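Lipase aflb (Neosartorya fumigata, PDB 6IDY) is a fungal lipase that probably hydrolyses the ester bonds of acylglycerols and related lipids. Local coordinates at residues G174-F179 / G363-P368; D204-S209 / L285-W290; P274-L279 / E421-K426. One frame throughout, in Å; residues are numbered along the deposited sequence.

Interaction 1: G174-F179 / G363-P368; sequences GTTYYF and GVLYNP
Leu365 reaches across to Thr176 and Tyr177 with the two branches of its side chain. Its CB points toward the helical residues of 174-179. CG stands anti to the carbonyl carbon (chi1 -67°), which turns the fork to face both partners, one branch for each. Of the two tips, CD1 meets CG2 of Thr176 at 4.2 Å. CD2 lies 4.1 Å from CE1 of Tyr177. Leu365 crosses both side chains at about a right angle. Thr176 and Tyr177 also pack on each other. CG2 of Thr176 lies over the centre of the Tyr177 ring, so one methyl serves both the ring and Leu365. The polar ends turn to other partners: Thr176 OG1 bonds Pro172 O, and Tyr177 OH bonds Val166 O at the end of strand 161-166. Trp232 of strand 227-232 touches all three side chains, and Thr411 of helix 405-412 adds to the cover of Leu365. The contact is thus buried and apolar, with its hydroxyls bonded. It joins helix 173-178 to the short 3-10 turn before helix 368-379. Both pack near the end of strand 227-232, which in an alpha/beta hydrolase fold such as this probably leads into the nucleophile elbow.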
loop_
_atom_site.group_PDB
_atom_site.type_symbol
_atom_site.label_atom_id
_atom_site.label_comp_id
_atom_site.label_asym_id
_atom_site.label_seq_id
_atom_site.Cartn_x
_atom_site.Cartn_y
_atom_site.Cartn_z
ATOM N N GLY A 174 -4.371 -5.419 -7.121
ATOM C CA GLY A 174 -5.712 -5.710 -7.607
ATOM C C GLY A 174 -6.735 -5.869 -6.511
ATOM O O GLY A 174 -7.733 -5.145 -6.494
ATOM N N THR A 175 -6.471 -6.788 -5.564
ATOM C CA THR A 175 -7.371 -7.026 -4.437
ATOM C C THR A 175 -7.383 -5.830 -3.482
ATOM O O THR A 175 -8.470 -5.411 -3.079
ATOM C CB THR A 175 -7.090 -8.370 -3.747
ATOM O OG1 THR A 175 -7.299 -9.413 -4.699
ATOM C CG2 THR A 175 -8.018 -8.615 -2.571
ATOM N N THR A 176 -6.196 -5.280 -3.143
ATOM C CA THR A 176 -6.032 -4.120 -2.260
ATOM C C THR A 176 -6.939 -2.952 -2.640
ATOM O O THR A 176 -7.711 -2.466 -1.807
ATOM C CB THR A 176 -4.569 -3.661 -2.242
ATOM O OG1 THR A 176 -3.784 -4.706 -1.690
ATOM C CG2 THR A 176 -4.345 -2.344 -1.454
ATOM N N TYR A 177 -6.851 -2.528 -3.899
ATOM C CA TYR A 177 -7.566 -1.358 -4.385
ATOM C C TYR A 177 -8.999 -1.619 -4.829
ATOM O O TYR A 177 -9.759 -0.667 -4.956
ATOM C CB TYR A 177 -6.745 -0.683 -5.475
ATOM C CG TYR A 177 -5.519 -0.024 -4.881
ATOM C CD1 TYR A 177 -5.636 1.073 -4.030
ATOM C CD2 TYR A 177 -4.245 -0.532 -5.120
ATOM C CE1 TYR A 177 -4.517 1.663 -3.450
ATOM C CE2 TYR A 177 -3.113 0.061 -4.555
ATOM C CZ TYR A 177 -3.257 1.168 -3.733
ATOM O OH TYR A 177 -2.162 1.795 -3.202
ATOM N N TYR A 178 -9.391 -2.890 -4.984
ATOM C CA TYR A 178 -10.756 -3.280 -5.336
ATOM C C TYR A 178 -11.741 -2.697 -4.298
ATOM O O TYR A 178 -12.804 -2.203 -4.671
ATOM C CB TYR A 178 -10.856 -4.822 -5.393
ATOM C CG TYR A 178 -12.236 -5.366 -5.686
ATOM C CD1 TYR A 178 -12.655 -5.593 -6.992
ATOM C CD2 TYR A 178 -13.107 -5.703 -4.653
ATOM C CE1 TYR A 178 -13.922 -6.110 -7.268
ATOM C CE2 TYR A 178 -14.377 -6.219 -4.914
ATOM C CZ TYR A 178 -14.783 -6.413 -6.225
ATOM O OH TYR A 178 -16.028 -6.931 -6.487
ATOM N N PHE A 179 -11.350 -2.721 -3.009
ATOM C CA PHE A 179 -12.153 -2.252 -1.884
ATOM C C PHE A 179 -11.915 -0.787 -1.476
ATOM O O PHE A 179 -12.399 -0.367 -0.419
ATOM C CB PHE A 179 -11.946 -3.185 -0.682
ATOM C CG PHE A 179 -12.415 -4.605 -0.890
ATOM C CD1 PHE A 179 -13.773 -4.908 -0.936
ATOM C CD2 PHE A 179 -11.501 -5.648 -0.990
ATOM C CE1 PHE A 179 -14.208 -6.223 -1.107
ATOM C CE2 PHE A 179 -11.937 -6.967 -1.141
ATOM C CZ PHE A 179 -13.288 -7.245 -1.191
ATOM N N GLY A 363 -6.686 0.755 7.153
ATOM C CA GLY A 363 -7.847 1.620 7.371
ATOM C C GLY A 363 -7.779 3.008 6.774
ATOM O O GLY A 363 -8.818 3.580 6.447
ATOM N N VAL A 364 -6.565 3.566 6.608
ATOM C CA VAL A 364 -6.401 4.898 6.003
ATOM C C VAL A 364 -6.913 4.878 4.530
ATOM O O VAL A 364 -7.405 5.898 4.043
ATOM C CB VAL A 364 -4.966 5.492 6.180
ATOM C CG1 VAL A 364 -4.900 6.948 5.705
ATOM C CG2 VAL A 364 -4.515 5.411 7.635
ATOM N N LEU A 365 -6.900 3.688 3.870
ATOM C CA LEU A 365 -7.419 3.510 2.500
ATOM C C LEU A 365 -8.926 3.820 2.388
ATOM O O LEU A 365 -9.405 4.165 1.303
ATOM C CB LEU A 365 -7.132 2.096 1.975
ATOM C CG LEU A 365 -5.663 1.726 1.740
ATOM C CD1 LEU A 365 -5.499 0.211 1.639
ATOM C CD2 LEU A 365 -5.100 2.437 0.505
ATOM N N TYR A 366 -9.671 3.684 3.499
ATOM C CA TYR A 366 -11.101 3.984 3.504
ATOM C C TYR A 366 -11.425 5.203 4.383
ATOM O O TYR A 366 -12.586 5.421 4.721
ATOM C CB TYR A 366 -11.969 2.746 3.847
ATOM C CG TYR A 366 -11.656 2.041 5.156
ATOM C CD1 TYR A 366 -11.944 2.640 6.381
ATOM C CD2 TYR A 366 -11.168 0.739 5.168
ATOM C CE1 TYR A 366 -11.689 1.984 7.585
ATOM C CE2 TYR A 366 -10.919 0.068 6.365
ATOM C CZ TYR A 366 -11.190 0.692 7.571
ATOM O OH TYR A 366 -10.923 0.044 8.753
ATOM N N ASN A 367 -10.406 6.000 4.745
ATOM C CA ASN A 367 -10.608 7.188 5.578
ATOM C C ASN A 367 -11.178 8.373 4.753
ATOM O O ASN A 367 -10.645 8.669 3.681
ATOM C CB ASN A 367 -9.324 7.578 6.317
ATOM C CG ASN A 367 -9.521 8.764 7.214
ATOM O OD1 ASN A 367 -9.406 9.911 6.788
ATOM N ND2 ASN A 367 -9.862 8.517 8.466
ATOM N N PRO A 368 -12.245 9.063 5.235
ATOM C CA PRO A 368 -12.830 10.164 4.442
ATOM C C PRO A 368 -11.906 11.352 4.205
ATOM O O PRO A 368 -11.972 11.949 3.131
ATOM C CB PRO A 368 -14.085 10.551 5.224
ATOM C CG PRO A 368 -13.872 10.027 6.579
ATOM C CD PRO A 368 -13.016 8.826 6.475
#

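Interaction 2: D204-S209 / L285-W290; sequences DVQINS and LWQQGW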
loop_
_atom_site.group_PDB
_atom_site.type_symbol
_atom_site.label_atom_id
_atom_site.label_comp_id
_atom_site.label_asym_id
_atom_site.label_seq_id
_atom_site.Cartn_x
_atom_site.Cartn_y
_atom_site.Cartn_z
ATOM N N ASP A 204 13.157 -7.775 -2.494
ATOM C CA ASP A 204 13.971 -6.578 -2.348
ATOM C C ASP A 204 13.216 -5.321 -2.846
ATOM O O ASP A 204 12.784 -5.274 -4.001
ATOM C CB ASP A 204 15.272 -6.798 -3.146
ATOM C CG ASP A 204 16.341 -5.732 -3.043
ATOM O OD1 ASP A 204 16.073 -4.670 -2.438
ATOM O OD2 ASP A 204 17.444 -5.959 -3.570
ATOM N N VAL A 205 13.027 -4.328 -1.949
ATOM C CA VAL A 205 12.348 -3.049 -2.237
ATOM C C VAL A 205 13.014 -2.337 -3.437
ATOM O O VAL A 205 12.313 -1.722 -4.239
ATOM C CB VAL A 205 12.240 -2.126 -0.983
ATOM C CG1 VAL A 205 11.536 -0.807 -1.313
ATOM C CG2 VAL A 205 11.510 -2.826 0.161
ATOM N N GLN A 206 14.349 -2.483 -3.587
ATOM C CA GLN A 206 15.126 -1.917 -4.702
ATOM C C GLN A 206 14.653 -2.480 -6.052
ATOM O O GLN A 206 14.633 -1.747 -7.038
ATOM C CB GLN A 206 16.636 -2.156 -4.511
ATOM C CG GLN A 206 17.180 -1.581 -3.201
ATOM C CD GLN A 206 18.594 -2.005 -2.908
ATOM O OE1 GLN A 206 19.525 -1.197 -2.953
ATOM N NE2 GLN A 206 18.790 -3.276 -2.583
ATOM N N ILE A 207 14.269 -3.773 -6.085
ATOM C CA ILE A 207 13.737 -4.447 -7.273
ATOM C C ILE A 207 12.287 -4.005 -7.462
ATOM O O ILE A 207 11.893 -3.686 -8.582
ATOM C CB ILE A 207 13.845 -6.009 -7.178
ATOM C CG1 ILE A 207 15.309 -6.511 -6.957
ATOM C CG2 ILE A 207 13.179 -6.710 -8.390
ATOM C CD1 ILE A 207 16.375 -6.104 -7.996
ATOM N N ASN A 208 11.493 -3.989 -6.367
ATOM C CA ASN A 208 10.082 -3.572 -6.399
ATOM C C ASN A 208 9.920 -2.191 -7.015
ATOM O O ASN A 208 9.000 -1.980 -7.801
ATOM C CB ASN A 208 9.459 -3.612 -4.990
ATOM C CG ASN A 208 9.468 -4.982 -4.356
ATOM O OD1 ASN A 208 9.606 -6.004 -5.031
ATOM N ND2 ASN A 208 9.322 -5.032 -3.037
ATOM N N SER A 209 10.842 -1.267 -6.672
ATOM C CA SER A 209 10.883 0.117 -7.144
ATOM C C SER A 209 11.004 0.243 -8.666
ATOM O O SER A 209 10.491 1.209 -9.227
ATOM C CB SER A 209 12.027 0.863 -6.472
ATOM O OG SER A 209 11.866 0.808 -5.066
ATOM N N LEU A 285 10.611 -7.092 4.320
ATOM C CA LEU A 285 10.281 -6.969 5.745
ATOM C C LEU A 285 11.502 -6.445 6.498
ATOM O O LEU A 285 11.386 -5.455 7.219
ATOM C CB LEU A 285 9.774 -8.291 6.367
ATOM C CG LEU A 285 8.498 -8.932 5.771
ATOM C CD1 LEU A 285 7.956 -10.023 6.680
ATOM C CD2 LEU A 285 7.396 -7.897 5.513
ATOM N N TRP A 286 12.684 -7.065 6.267
ATOM C CA TRP A 286 13.925 -6.643 6.899
ATOM C C TRP A 286 14.344 -5.231 6.509
ATOM O O TRP A 286 14.769 -4.476 7.384
ATOM C CB TRP A 286 15.059 -7.655 6.671
ATOM C CG TRP A 286 15.012 -8.813 7.625
ATOM C CD1 TRP A 286 14.906 -10.133 7.306
ATOM C CD2 TRP A 286 15.005 -8.745 9.063
ATOM N NE1 TRP A 286 14.861 -10.895 8.452
ATOM C CE2 TRP A 286 14.929 -10.069 9.544
ATOM C CE3 TRP A 286 15.077 -7.689 9.993
ATOM C CZ2 TRP A 286 14.910 -10.370 10.907
ATOM C CZ3 TRP A 286 15.081 -7.990 11.345
ATOM C CH2 TRP A 286 15.002 -9.316 11.791
ATOM N N GLN A 287 14.167 -4.851 5.228
ATOM C CA GLN A 287 14.516 -3.506 4.729
ATOM C C GLN A 287 13.661 -2.394 5.325
ATOM O O GLN A 287 14.092 -1.245 5.349
ATOM C CB GLN A 287 14.415 -3.445 3.199
ATOM C CG GLN A 287 15.539 -4.194 2.507
ATOM C CD GLN A 287 15.288 -4.333 1.030
ATOM O OE1 GLN A 287 14.218 -4.764 0.583
ATOM N NE2 GLN A 287 16.290 -3.990 0.244
ATOM N N GLN A 288 12.456 -2.729 5.805
ATOM C CA GLN A 288 11.541 -1.740 6.363
ATOM C C GLN A 288 11.783 -1.450 7.853
ATOM O O GLN A 288 10.982 -0.760 8.485
ATOM C CB GLN A 288 10.084 -2.108 6.063
ATOM C CG GLN A 288 9.776 -1.856 4.587
ATOM C CD GLN A 288 8.418 -2.341 4.201
ATOM O OE1 GLN A 288 8.208 -3.518 3.884
ATOM N NE2 GLN A 288 7.465 -1.441 4.220
ATOM N N GLY A 289 12.908 -1.921 8.380
ATOM C CA GLY A 289 13.326 -1.585 9.735
ATOM C C GLY A 289 13.804 -0.141 9.744
ATOM O O GLY A 289 14.316 0.344 8.734
ATOM N N TRP A 290 13.620 0.558 10.865
ATOM C CA TRP A 290 13.989 1.969 11.037
ATOM C C TRP A 290 15.432 2.309 10.684
ATOM O O TRP A 290 15.670 3.329 10.043
ATOM C CB TRP A 290 13.711 2.421 12.483
ATOM C CG TRP A 290 13.739 3.910 12.677
ATOM C CD1 TRP A 290 14.810 4.672 13.037
ATOM C CD2 TRP A 290 12.639 4.816 12.503
ATOM N NE1 TRP A 290 14.442 5.995 13.127
ATOM C CE2 TRP A 290 13.116 6.114 12.794
ATOM C CE3 TRP A 290 11.286 4.653 12.163
ATOM C CZ2 TRP A 290 12.293 7.246 12.735
ATOM C CZ3 TRP A 290 10.471 5.776 12.106
ATOM C CH2 TRP A 290 10.970 7.052 12.405
#
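Gln287 meets the start of helix 205-223 with both ends of its amide. OE1 of Gln287 accepts from Val205 N at 2.8 Å, and the bond is nearly straight (173°). NE2 of Gln287 donates to Asp204 OD1, also at 2.8 Å. This second bond lies close to the amide plane, but it meets OD1 from above the carboxylate plane. The two planes are 58° apart. An extended chain beyond CG carries the Gln287 amide out to these partners.

Asp204 OD1 is gripped by three donors. Besides Gln287 NE2 it takes Gln206 N at 3.0 Å, from above the carboxylate plane, and Gln206 NE2 at 3.1 Å, on its syn lone pair. Gln206 NE2 also reaches Asp204 OD2 and, beyond the contact, Ala434 O. Gln206 OE1 accepts from Ala436 N. These bonds should hold the carboxylate firmly against rotation. CG2 of Val205 packs 3.4 Å from Gln287 OE1, and Phe294 of helix 293-299 covers Val205, Gln206 and Gln287.

The arrangement is a helix N-cap: Asp204 satisfies Gln206 N in the first turn, and the distant Gln287 satisfies Val205 N.

Interaction 3: P274-L279 / E421-K426; sequences PWLAAL and EVLAYK
Leu276 packs against Val422 and Leu423 on the last turn of helix 414-424. Its CG is anti to the backbone N (chi1 -169°), which extends the side chain from the loop toward the helix. The second torsion, 58°, lays both methyls against Val422. CD1 of Leu276 is 3.7 Å from Val422 CG1, and CD2 of Leu276 is 3.8 Å from the same methyl. Even CB of Leu276 comes within 3.9 Å of Val422 CG1. A single methyl of the valine therefore touches much of the leucine.

Val422 has this CG1 anti to its backbone N (chi1 168°), facing the loop. The two side chains run past one another in opposite directions. Leu423 starts out pointing to one side, but its CD2 swings back to lie 3.7 Å from Leu276 CD1. These two leucines cross obliquely. CD1 of Leu276 thus touches Val422 and Leu423 at once, both from the helix side.

The loop bends just before Leu276 in a gamma turn at Trp275, closed by a weak bond from Leu276 N to Pro274 O. The disulfide Cys273-Cys281 brackets the loop. Leu285 of helix 283-287 covers both Leu276 and Val422, while Ala33 and Ala37 of helix 31-47 touch Leu423.

Every group that meets here is an aliphatic carbon. The attachment of the disulfide loop to the helix at this point rests on buried methyls and fit of shape, not on directional bonds.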
loop_
_atom_site.group_PDB
_atom_site.type_symbol
_atom_site.label_atom_id
_atom_site.label_comp_id
_atom_site.label_asym_id
_atom_site.label_seq_id
_atom_site.Cartn_x
_atom_site.Cartn_y
_atom_site.Cartn_z
ATOM N N PRO A 274 9.865 -6.264 10.969
ATOM C CA PRO A 274 8.504 -5.693 10.897
ATOM C C PRO A 274 7.522 -6.719 10.302
ATOM O O PRO A 274 7.952 -7.653 9.609
ATOM C CB PRO A 274 8.678 -4.532 9.920
ATOM C CG PRO A 274 10.123 -4.152 10.041
ATOM C CD PRO A 274 10.819 -5.458 10.183
ATOM N N TRP A 275 6.212 -6.552 10.582
ATOM C CA TRP A 275 5.124 -7.445 10.149
ATOM C C TRP A 275 5.170 -8.800 10.865
ATOM O O TRP A 275 4.468 -8.983 11.852
ATOM C CB TRP A 275 5.078 -7.640 8.612
ATOM C CG TRP A 275 4.787 -6.392 7.836
ATOM C CD1 TRP A 275 5.646 -5.366 7.570
ATOM C CD2 TRP A 275 3.555 -6.068 7.179
ATOM N NE1 TRP A 275 5.021 -4.416 6.798
ATOM C CE2 TRP A 275 3.738 -4.828 6.533
ATOM C CE3 TRP A 275 2.312 -6.712 7.068
ATOM C CZ2 TRP A 275 2.707 -4.191 5.832
ATOM C CZ3 TRP A 275 1.303 -6.095 6.344
ATOM C CH2 TRP A 275 1.510 -4.859 5.718
ATOM N N LEU A 276 6.002 -9.741 10.367
ATOM C CA LEU A 276 6.112 -11.118 10.858
ATOM C C LEU A 276 6.653 -11.243 12.288
ATOM O O LEU A 276 6.285 -12.190 12.983
ATOM C CB LEU A 276 6.939 -11.976 9.875
ATOM C CG LEU A 276 6.937 -13.506 10.092
ATOM C CD1 LEU A 276 5.522 -14.085 10.035
ATOM C CD2 LEU A 276 7.836 -14.200 9.093
ATOM N N ALA A 277 7.502 -10.300 12.737
ATOM C CA ALA A 277 8.081 -10.307 14.091
ATOM C C ALA A 277 8.847 -11.614 14.380
ATOM O O ALA A 277 8.763 -12.180 15.468
ATOM C CB ALA A 277 7.010 -10.030 15.151
ATOM N N ALA A 278 9.622 -12.065 13.389
ATOM C CA ALA A 278 10.413 -13.290 13.470
ATOM C C ALA A 278 11.883 -13.023 13.097
ATOM O O ALA A 278 12.246 -11.890 12.765
ATOM C CB ALA A 278 9.811 -14.339 12.541
ATOM N N LEU A 279 12.726 -14.059 13.175
ATOM C CA LEU A 279 14.139 -13.976 12.794
ATOM C C LEU A 279 14.312 -14.224 11.285
ATOM O O LEU A 279 15.174 -13.610 10.672
ATOM C CB LEU A 279 14.996 -14.969 13.603
ATOM C CG LEU A 279 15.130 -14.700 15.119
ATOM C CD1 LEU A 279 15.763 -15.878 15.814
ATOM C CD2 LEU A 279 15.936 -13.431 15.394
ATOM N N GLU A 421 0.800 -14.620 2.141
ATOM C CA GLU A 421 1.959 -14.289 1.305
ATOM C C GLU A 421 3.279 -14.319 2.102
ATOM O O GLU A 421 4.268 -14.878 1.619
ATOM C CB GLU A 421 1.773 -12.931 0.606
ATOM C CG GLU A 421 0.806 -12.957 -0.573
ATOM C CD GLU A 421 1.259 -13.728 -1.797
ATOM O OE1 GLU A 421 2.477 -13.744 -2.082
ATOM O OE2 GLU A 421 0.394 -14.327 -2.470
ATOM N N VAL A 422 3.289 -13.737 3.315
ATOM C CA VAL A 422 4.485 -13.716 4.179
ATOM C C VAL A 422 4.908 -15.149 4.540
ATOM O O VAL A 422 6.080 -15.512 4.363
ATOM C CB VAL A 422 4.307 -12.807 5.438
ATOM C CG1 VAL A 422 5.430 -13.025 6.447
ATOM C CG2 VAL A 422 4.254 -11.337 5.047
ATOM N N LEU A 423 3.940 -15.968 4.986
ATOM C CA LEU A 423 4.200 -17.345 5.402
ATOM C C LEU A 423 4.641 -18.249 4.257
ATOM O O LEU A 423 5.540 -19.063 4.457
ATOM C CB LEU A 423 3.008 -17.935 6.174
ATOM C CG LEU A 423 2.584 -17.191 7.469
ATOM C CD1 LEU A 423 1.518 -17.968 8.224
ATOM C CD2 LEU A 423 3.765 -16.922 8.395
ATOM N N ALA A 424 4.079 -18.065 3.052
ATOM C CA ALA A 424 4.445 -18.870 1.877
ATOM C C ALA A 424 5.756 -18.422 1.220
ATOM O O ALA A 424 6.300 -19.165 0.405
ATOM C CB ALA A 424 3.321 -18.844 0.851
ATOM N N TYR A 425 6.257 -17.212 1.546
ATOM C CA TYR A 425 7.487 -16.697 0.942
ATOM C C TYR A 425 8.681 -17.561 1.294
ATOM O O TYR A 425 8.969 -17.780 2.470
ATOM C CB TYR A 425 7.746 -15.231 1.321
ATOM C CG TYR A 425 8.893 -14.612 0.550
ATOM C CD1 TYR A 425 10.211 -14.760 0.979
ATOM C CD2 TYR A 425 8.663 -13.873 -0.608
ATOM C CE1 TYR A 425 11.271 -14.194 0.270
ATOM C CE2 TYR A 425 9.713 -13.284 -1.311
ATOM C CZ TYR A 425 11.015 -13.450 -0.869
ATOM O OH TYR A 425 12.058 -12.880 -1.559
ATOM N N LYS A 426 9.360 -18.062 0.259
ATOM C CA LYS A 426 10.535 -18.923 0.376
ATOM C C LYS A 426 11.532 -18.577 -0.737
ATOM O O LYS A 426 11.102 -18.320 -1.858
ATOM C CB LYS A 426 10.141 -20.416 0.309
ATOM C CG LYS A 426 9.345 -20.894 1.516
ATOM C CD LYS A 426 8.777 -22.298 1.359
ATOM C CE LYS A 426 7.831 -22.603 2.500
ATOM N NZ LYS A 426 7.597 -24.064 2.663
#

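Overall arrangement
Along the chain the segments come as 174-179, 204-209, 274-279, 285-290, 363-368 and 421-426. Interaction 2 is nested within the loop closed by interaction 1, and interaction 3 crosses both. Interactions 2 and 3 have centres 13 Å apart and touch: Leu285 and Trp286 pack on the 274-279 loop. The centre of interaction 1 lies about 22 Å from each of the others. It is the nearest of the three to the centre of the folded chain, about 9 Å between centres. Helix 414-424 links it to interaction 3, since Leu414 touches Thr175 and Thr176. Helix 368-379, just after interaction 1, carries the calcium ligand Ala377. Interactions 1 and 3 tie later parts of the chain to earlier ones; interaction 2 joins helices 205-223 and 283-287.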